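Local coordinates for protein similar to metal-dependent hydrolase (Staphylococcus aureus subsp. aureus Mu50, PDB 3ESH) that is probably a metal-dependent hydrolase of the metallo-beta-lactamase superfamily, at residues G176-H189 with T193-I207. Numbering follows the deposited sequence.
Sequences GIKMQHSGGHSFGH and TIESQGDKAVHMGDI
Two elements of the metallo-beta-lactamase fold meet here: the antiparallel hairpin of strands 177-181 and 190-196, and the loops at the strand ends that carry His185, His189 and Asp206. Lys178 N donates almost straight to Thr193 O (3.0 Å, 168°), and Thr193 N returns a bond to Lys178 O; the threonine hydroxyl, set between backbone N and carbonyl carbon (chi1 55°), reaches that carbonyl weakly too. Glu195 N donates to Gly176 O (2.9 Å). Glycine suits position 176 because its backbone angles would drive a side chain into the preceding carbonyl and Glu195 O. Isoleucines fill the buried face, Ile177 CD1 against Ile194 CG2 at 3.6 Å, both side chains abutting Ile6.

Asp206 offers a methylene and a carboxylate: CB lies over the His185 ring, 3.4 Å from its centroid (CH-pi), while Asp206 OD2 is 3.2 Å from His185 NE2, too poorly angled to hydrogen-bond. His189's chi1 of -175° carries its ring toward residues 204-206; ND1 donates to Ser182 OG, NE2 receives a weak bond from Asp206 N. His185, Asp206 and His110 appear to face a common vacant point, consistent with an empty metal site. If His185 binds metal through NE2, the hydrogen bond of its ND1 with Asp223 OD1 would be a second-shell interaction fixing the ring's rotation.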
ATOM      1  N   GLY A 176      15.434 -10.088 -27.813  1.00 48.80           N
ATOM      2  CA  GLY A 176      15.717 -11.381 -27.217  1.00 47.53           C
ATOM      3  C   GLY A 176      16.167 -11.372 -25.759  1.00 45.82           C
ATOM      4  O   GLY A 176      16.047 -12.388 -25.060  1.00 46.68           O
ATOM      5  N   ILE A 177      16.689 -10.243 -25.294  1.00 43.04           N
ATOM      6  CA  ILE A 177      17.145 -10.137 -23.914  1.00 41.72           C
ATOM      7  C   ILE A 177      16.113  -9.335 -23.127  1.00 41.79           C
ATOM      8  O   ILE A 177      15.921  -8.152 -23.385  1.00 41.23           O
ATOM      9  CB  ILE A 177      18.494  -9.414 -23.824  1.00 40.24           C
ATOM     10  CG1 ILE A 177      19.444  -9.904 -24.927  1.00 38.94           C
ATOM     11  CG2 ILE A 177      19.107  -9.644 -22.456  1.00 40.46           C
ATOM     12  CD1 ILE A 177      19.917 -11.321 -24.779  1.00 36.04           C
ATOM     13  N   LYS A 178      15.450  -9.977 -22.168  1.00 41.15           N
ATOM     14  CA  LYS A 178      14.422  -9.295 -21.377  1.00 40.40           C
ATOM     15  C   LYS A 178      14.677  -9.277 -19.868  1.00 39.67           C
ATOM     16  O   LYS A 178      14.763 -10.322 -19.229  1.00 39.67           O
ATOM     17  CB  LYS A 178      13.045  -9.917 -21.652  1.00 42.51           C
ATOM     18  CG  LYS A 178      12.675  -9.964 -23.142  1.00 42.67           C
ATOM     19  CD  LYS A 178      11.226 -10.372 -23.370  1.00 46.65           C
ATOM     20  CE  LYS A 178      10.900 -10.462 -24.866  1.00 47.26           C
ATOM     21  NZ  LYS A 178       9.465 -10.761 -25.167  1.00 48.34           N
HETATM   22  N   MSE A 179      14.799  -8.078 -19.308  1.00 38.31           N
HETATM   23  CA  MSE A 179      15.026  -7.918 -17.870  1.00 36.35           C
HETATM   24  C   MSE A 179      13.681  -7.787 -17.179  1.00 38.54           C
HETATM   25  O   MSE A 179      12.757  -7.195 -17.732  1.00 38.55           O
HETATM   26  CB  MSE A 179      15.861  -6.671 -17.615  1.00 35.33           C
HETATM   27  CG  MSE A 179      17.178  -6.766 -18.291  1.00 29.90           C
HETATM   28 SE   MSE A 179      18.113  -5.122 -18.067  1.00 26.86          SE
HETATM   29  CE  MSE A 179      18.947  -5.487 -16.428  1.00 21.68           C
ATOM     30  N   GLN A 180      13.568  -8.319 -15.969  1.00 38.91           N
ATOM     31  CA  GLN A 180      12.294  -8.261 -15.252  1.00 39.50           C
ATOM     32  C   GLN A 180      12.408  -8.174 -13.725  1.00 39.39           C
ATOM     33  O   GLN A 180      12.965  -9.053 -13.067  1.00 38.75           O
ATOM     34  CB  GLN A 180      11.461  -9.476 -15.650  1.00 41.45           C
ATOM     35  CG  GLN A 180      10.102  -9.532 -15.023  1.00 46.74           C
ATOM     36  CD  GLN A 180       9.327 -10.756 -15.471  1.00 51.39           C
ATOM     37  OE1 GLN A 180       8.401 -11.207 -14.787  1.00 53.27           O
ATOM     38  NE2 GLN A 180       9.696 -11.302 -16.632  1.00 50.30           N
ATOM     39  N   HIS A 181      11.864  -7.101 -13.177  1.00 38.35           N
ATOM     40  CA  HIS A 181      11.880  -6.841 -11.737  1.00 38.87           C
ATOM     41  C   HIS A 181      11.236  -7.984 -10.956  1.00 38.87           C
ATOM     42  O   HIS A 181      10.053  -8.249 -11.117  1.00 39.54           O
ATOM     43  CB  HIS A 181      11.125  -5.530 -11.455  1.00 38.35           C
ATOM     44  CG  HIS A 181      11.138  -5.111 -10.016  1.00 37.32           C
ATOM     45  ND1 HIS A 181      12.242  -5.250  -9.208  1.00 37.87           N
ATOM     46  CD2 HIS A 181      10.202  -4.476  -9.273  1.00 38.26           C
ATOM     47  CE1 HIS A 181      11.989  -4.714  -8.026  1.00 34.51           C
ATOM     48  NE2 HIS A 181      10.760  -4.235  -8.040  1.00 35.39           N
ATOM     49  N   SER A 182      12.010  -8.659 -10.109  1.00 37.24           N
ATOM     50  CA  SER A 182      11.471  -9.770  -9.336  1.00 35.49           C
ATOM     51  C   SER A 182      11.332  -9.437  -7.863  1.00 35.44           C
ATOM     52  O   SER A 182      10.365  -9.834  -7.226  1.00 35.54           O
ATOM     53  CB  SER A 182      12.344 -11.020  -9.468  1.00 36.04           C
ATOM     54  OG  SER A 182      13.466 -10.964  -8.618  1.00 31.31           O
ATOM     55  N   GLY A 183      12.290  -8.702  -7.324  1.00 33.62           N
ATOM     56  CA  GLY A 183      12.241  -8.373  -5.919  1.00 33.14           C
ATOM     57  C   GLY A 183      12.622  -9.615  -5.155  1.00 32.83           C
ATOM     58  O   GLY A 183      13.130 -10.565  -5.740  1.00 34.76           O
ATOM     59  N   GLY A 184      12.388  -9.626  -3.850  1.00 32.85           N
ATOM     60  CA  GLY A 184      12.715 -10.811  -3.077  1.00 33.50           C
ATOM     61  C   GLY A 184      14.074 -10.741  -2.434  1.00 32.94           C
ATOM     62  O   GLY A 184      14.188 -10.277  -1.297  1.00 34.94           O
ATOM     63  N   HIS A 185      15.102 -11.202  -3.136  1.00 33.59           N
ATOM     64  CA  HIS A 185      16.460 -11.155  -2.595  1.00 33.36           C
ATOM     65  C   HIS A 185      16.805  -9.713  -2.290  1.00 34.66           C
ATOM     66  O   HIS A 185      17.468  -9.388  -1.307  1.00 35.97           O
ATOM     67  CB  HIS A 185      17.459 -11.668  -3.630  1.00 33.39           C
ATOM     68  CG  HIS A 185      18.882 -11.591  -3.182  1.00 36.48           C
ATOM     69  ND1 HIS A 185      19.436 -12.491  -2.299  1.00 35.56           N
ATOM     70  CD2 HIS A 185      19.862 -10.701  -3.474  1.00 39.01           C
ATOM     71  CE1 HIS A 185      20.693 -12.163  -2.069  1.00 37.22           C
ATOM     72  NE2 HIS A 185      20.978 -11.080  -2.768  1.00 39.39           N
ATOM     73  N   SER A 186      16.334  -8.848  -3.168  1.00 35.44           N
ATOM     74  CA  SER A 186      16.580  -7.424  -3.063  1.00 36.91           C
ATOM     75  C   SER A 186      15.269  -6.756  -3.444  1.00 35.12           C
ATOM     76  O   SER A 186      14.485  -7.336  -4.171  1.00 35.28           O
ATOM     77  CB  SER A 186      17.665  -7.048  -4.071  1.00 32.55           C
ATOM     78  OG  SER A 186      18.166  -5.782  -3.791  1.00 34.00           O
ATOM     79  N   PHE A 187      15.016  -5.546  -2.971  1.00 34.85           N
ATOM     80  CA  PHE A 187      13.767  -4.917  -3.355  1.00 33.51           C
ATOM     81  C   PHE A 187      13.768  -4.664  -4.844  1.00 32.63           C
ATOM     82  O   PHE A 187      12.720  -4.697  -5.485  1.00 32.91           O
ATOM     83  CB  PHE A 187      13.539  -3.586  -2.655  1.00 34.40           C
ATOM     84  CG  PHE A 187      12.200  -2.991  -2.958  1.00 37.65           C
ATOM     85  CD1 PHE A 187      11.058  -3.463  -2.314  1.00 38.92           C
ATOM     86  CD2 PHE A 187      12.063  -2.032  -3.953  1.00 37.25           C
ATOM     87  CE1 PHE A 187       9.802  -2.993  -2.661  1.00 38.80           C
ATOM     88  CE2 PHE A 187      10.814  -1.554  -4.307  1.00 37.75           C
ATOM     89  CZ  PHE A 187       9.677  -2.035  -3.667  1.00 39.31           C
ATOM     90  N   GLY A 188      14.947  -4.418  -5.400  1.00 31.09           N
ATOM     91  CA  GLY A 188      15.040  -4.148  -6.820  1.00 31.28           C
ATOM     92  C   GLY A 188      15.643  -5.279  -7.618  1.00 32.14           C
ATOM     93  O   GLY A 188      15.982  -5.102  -8.789  1.00 31.35           O
ATOM     94  N   HIS A 189      15.764  -6.455  -7.011  1.00 33.64           N
ATOM     95  CA  HIS A 189      16.355  -7.585  -7.705  1.00 34.57           C
ATOM     96  C   HIS A 189      15.665  -7.869  -9.029  1.00 34.99           C
ATOM     97  O   HIS A 189      14.437  -7.802  -9.132  1.00 34.27           O
ATOM     98  CB  HIS A 189      16.329  -8.818  -6.820  1.00 34.56           C
ATOM     99  CG  HIS A 189      17.033  -9.998  -7.414  1.00 34.01           C
ATOM    100  ND1 HIS A 189      16.466 -10.787  -8.389  1.00 35.34           N
ATOM    101  CD2 HIS A 189      18.257 -10.520  -7.164  1.00 33.66           C
ATOM    102  CE1 HIS A 189      17.308 -11.752  -8.715  1.00 33.17           C
ATOM    103  NE2 HIS A 189      18.399 -11.612  -7.986  1.00 32.77           N
ATOM    104  N   THR A 193      16.075 -13.025 -19.081  1.00 40.66           N
ATOM    105  CA  THR A 193      15.772 -14.144 -19.960  1.00 42.02           C
ATOM    106  C   THR A 193      16.372 -13.895 -21.342  1.00 42.33           C
ATOM    107  O   THR A 193      16.426 -12.755 -21.808  1.00 41.44           O
ATOM    108  CB  THR A 193      14.248 -14.357 -20.114  1.00 41.57           C
ATOM    109  OG1 THR A 193      13.642 -13.145 -20.562  1.00 43.42           O
ATOM    110  CG2 THR A 193      13.624 -14.768 -18.794  1.00 39.29           C
ATOM    111  N   ILE A 194      16.819 -14.968 -21.986  1.00 42.80           N
ATOM    112  CA  ILE A 194      17.414 -14.889 -23.312  1.00 43.43           C
ATOM    113  C   ILE A 194      16.651 -15.816 -24.250  1.00 45.00           C
ATOM    114  O   ILE A 194      16.425 -16.977 -23.923  1.00 45.47           O
ATOM    115  CB  ILE A 194      18.883 -15.332 -23.267  1.00 43.59           C
ATOM    116  CG1 ILE A 194      19.573 -14.683 -22.072  1.00 43.06           C
ATOM    117  CG2 ILE A 194      19.594 -14.922 -24.538  1.00 42.59           C
ATOM    118  CD1 ILE A 194      20.988 -15.148 -21.842  1.00 45.66           C
ATOM    119  N   GLU A 195      16.251 -15.306 -25.410  1.00 46.07           N
ATOM    120  CA  GLU A 195      15.519 -16.109 -26.389  1.00 48.15           C
ATOM    121  C   GLU A 195      15.967 -15.820 -27.814  1.00 49.41           C
ATOM    122  O   GLU A 195      16.004 -14.676 -28.228  1.00 50.41           O
ATOM    123  CB  GLU A 195      14.017 -15.856 -26.275  1.00 49.17           C
ATOM    124  CG  GLU A 195      13.358 -16.488 -25.056  1.00 52.65           C
ATOM    125  CD  GLU A 195      11.896 -16.061 -24.876  1.00 55.35           C
ATOM    126  OE1 GLU A 195      11.650 -15.020 -24.216  1.00 57.26           O
ATOM    127  OE2 GLU A 195      10.997 -16.757 -25.403  1.00 55.03           O
ATOM    128  N   SER A 196      16.323 -16.870 -28.546  1.00 50.80           N
ATOM    129  CA  SER A 196      16.749 -16.768 -29.942  1.00 51.41           C
ATOM    130  C   SER A 196      16.241 -18.040 -30.605  1.00 51.97           C
ATOM    131  O   SER A 196      16.408 -19.128 -30.052  1.00 50.62           O
ATOM    132  CB  SER A 196      18.274 -16.689 -30.044  1.00 52.11           C
ATOM    133  OG  SER A 196      18.679 -16.310 -31.356  1.00 51.07           O
ATOM    134  N   GLN A 197      15.634 -17.917 -31.783  1.00 53.00           N
ATOM    135  CA  GLN A 197      15.069 -19.085 -32.452  1.00 55.40           C
ATOM    136  C   GLN A 197      14.037 -19.628 -31.468  1.00 55.59           C
ATOM    137  O   GLN A 197      13.247 -18.866 -30.910  1.00 57.45           O
ATOM    138  CB  GLN A 197      16.130 -20.164 -32.702  1.00 57.76           C
ATOM    139  CG  GLN A 197      16.765 -20.138 -34.071  1.00 61.02           C
ATOM    140  CD  GLN A 197      17.411 -18.811 -34.391  1.00 61.48           C
ATOM    141  OE1 GLN A 197      16.725 -17.807 -34.605  1.00 62.45           O
ATOM    142  NE2 GLN A 197      18.736 -18.794 -34.421  1.00 60.62           N
ATOM    143  N   GLY A 198      14.059 -20.933 -31.234  1.00 54.34           N
ATOM    144  CA  GLY A 198      13.116 -21.504 -30.297  1.00 54.34           C
ATOM    145  C   GLY A 198      13.741 -21.729 -28.932  1.00 53.75           C
ATOM    146  O   GLY A 198      13.052 -22.062 -27.973  1.00 53.81           O
ATOM    147  N   ASP A 199      15.051 -21.531 -28.843  1.00 53.43           N
ATOM    148  CA  ASP A 199      15.777 -21.740 -27.596  1.00 51.87           C
ATOM    149  C   ASP A 199      15.525 -20.671 -26.541  1.00 50.07           C
ATOM    150  O   ASP A 199      15.378 -19.485 -26.853  1.00 49.66           O
ATOM    151  CB  ASP A 199      17.274 -21.839 -27.874  1.00 54.31           C
ATOM    152  CG  ASP A 199      17.596 -22.854 -28.945  1.00 56.61           C
ATOM    153  OD1 ASP A 199      16.940 -23.912 -28.965  1.00 57.91           O
ATOM    154  OD2 ASP A 199      18.511 -22.600 -29.758  1.00 59.05           O
ATOM    155  N   LYS A 200      15.499 -21.105 -25.285  1.00 48.48           N
ATOM    156  CA  LYS A 200      15.253 -20.215 -24.172  1.00 44.57           C
ATOM    157  C   LYS A 200      16.222 -20.460 -23.023  1.00 42.82           C
ATOM    158  O   LYS A 200      16.558 -21.599 -22.712  1.00 42.70           O
ATOM    159  CB  LYS A 200      13.813 -20.398 -23.701  1.00 45.77           C
ATOM    160  CG  LYS A 200      12.796 -20.276 -24.835  1.00 46.18           C
ATOM    161  CD  LYS A 200      11.407 -20.692 -24.387  1.00 48.48           C
ATOM    162  CE  LYS A 200      10.411 -20.660 -25.530  1.00 50.82           C
ATOM    163  NZ  LYS A 200      10.279 -19.291 -26.102  1.00 52.71           N
ATOM    164  N   ALA A 201      16.689 -19.376 -22.413  1.00 41.51           N
ATOM    165  CA  ALA A 201      17.594 -19.453 -21.284  1.00 39.78           C
ATOM    166  C   ALA A 201      17.182 -18.393 -20.286  1.00 38.91           C
ATOM    167  O   ALA A 201      16.589 -17.377 -20.660  1.00 38.75           O
ATOM    168  CB  ALA A 201      19.016 -19.214 -21.730  1.00 38.66           C
ATOM    169  N   VAL A 202      17.486 -18.628 -19.015  1.00 37.36           N
ATOM    170  CA  VAL A 202      17.146 -17.668 -17.987  1.00 36.34           C
ATOM    171  C   VAL A 202      18.139 -17.692 -16.841  1.00 35.05           C
ATOM    172  O   VAL A 202      18.678 -18.736 -16.486  1.00 35.09           O
ATOM    173  CB  VAL A 202      15.731 -17.922 -17.424  1.00 36.78           C
ATOM    174  CG1 VAL A 202      15.685 -19.263 -16.711  1.00 38.42           C
ATOM    175  CG2 VAL A 202      15.328 -16.788 -16.490  1.00 35.25           C
ATOM    176  N   HIS A 203      18.395 -16.516 -16.285  1.00 35.31           N
ATOM    177  CA  HIS A 203      19.280 -16.376 -15.149  1.00 35.52           C
ATOM    178  C   HIS A 203      18.439 -15.685 -14.092  1.00 35.79           C
ATOM    179  O   HIS A 203      18.112 -14.511 -14.229  1.00 35.92           O
ATOM    180  CB  HIS A 203      20.494 -15.512 -15.482  1.00 35.94           C
ATOM    181  CG  HIS A 203      21.351 -15.213 -14.293  1.00 38.21           C
ATOM    182  ND1 HIS A 203      21.869 -16.200 -13.487  1.00 37.65           N
ATOM    183  CD2 HIS A 203      21.742 -14.035 -13.754  1.00 37.80           C
ATOM    184  CE1 HIS A 203      22.543 -15.645 -12.492  1.00 37.23           C
ATOM    185  NE2 HIS A 203      22.478 -14.337 -12.633  1.00 39.86           N
HETATM  186  N   MSE A 204      18.082 -16.418 -13.046  1.00 36.18           N
HETATM  187  CA  MSE A 204      17.261 -15.865 -11.979  1.00 36.85           C
HETATM  188  C   MSE A 204      18.047 -15.190 -10.854  1.00 37.18           C
HETATM  189  O   MSE A 204      17.527 -14.988  -9.758  1.00 38.51           O
HETATM  190  CB  MSE A 204      16.330 -16.953 -11.442  1.00 34.55           C
HETATM  191  CG  MSE A 204      15.144 -17.121 -12.354  1.00 32.75           C
HETATM  192 SE   MSE A 204      14.111 -18.644 -11.961  1.00 31.62          SE
HETATM  193  CE  MSE A 204      13.452 -18.098 -10.264  1.00 29.72           C
ATOM    194  N   GLY A 205      19.295 -14.813 -11.142  1.00 37.98           N
ATOM    195  CA  GLY A 205      20.102 -14.149 -10.132  1.00 37.54           C
ATOM    196  C   GLY A 205      20.067 -14.811  -8.758  1.00 39.46           C
ATOM    197  O   GLY A 205      19.983 -16.028  -8.654  1.00 39.38           O
ATOM    198  N   ASP A 206      20.117 -14.004  -7.699  1.00 40.28           N
ATOM    199  CA  ASP A 206      20.130 -14.548  -6.348  1.00 42.15           C
ATOM    200  C   ASP A 206      18.786 -15.039  -5.813  1.00 42.68           C
ATOM    201  O   ASP A 206      18.622 -15.241  -4.615  1.00 43.10           O
ATOM    202  CB  ASP A 206      20.747 -13.535  -5.380  1.00 43.74           C
ATOM    203  CG  ASP A 206      22.253 -13.449  -5.520  1.00 44.80           C
ATOM    204  OD1 ASP A 206      22.834 -14.298  -6.228  1.00 46.42           O
ATOM    205  OD2 ASP A 206      22.870 -12.540  -4.921  1.00 50.50           O
ATOM    206  N   ILE A 207      17.834 -15.236  -6.712  1.00 43.39           N
ATOM    207  CA  ILE A 207      16.527 -15.739  -6.339  1.00 44.21           C
ATOM    208  C   ILE A 207      16.563 -17.251  -6.654  1.00 44.97           C
ATOM    209  O   ILE A 207      15.641 -17.999  -6.330  1.00 46.50           O
ATOM    210  CB  ILE A 207      15.395 -14.967  -7.108  1.00 44.50           C
ATOM    211  CG1 ILE A 207      14.359 -14.470  -6.113  1.00 44.09           C
ATOM    212  CG2 ILE A 207      14.709 -15.850  -8.126  1.00 45.04           C
ATOM    213  CD1 ILE A 207      14.947 -13.682  -4.977  1.00 43.53           C
TER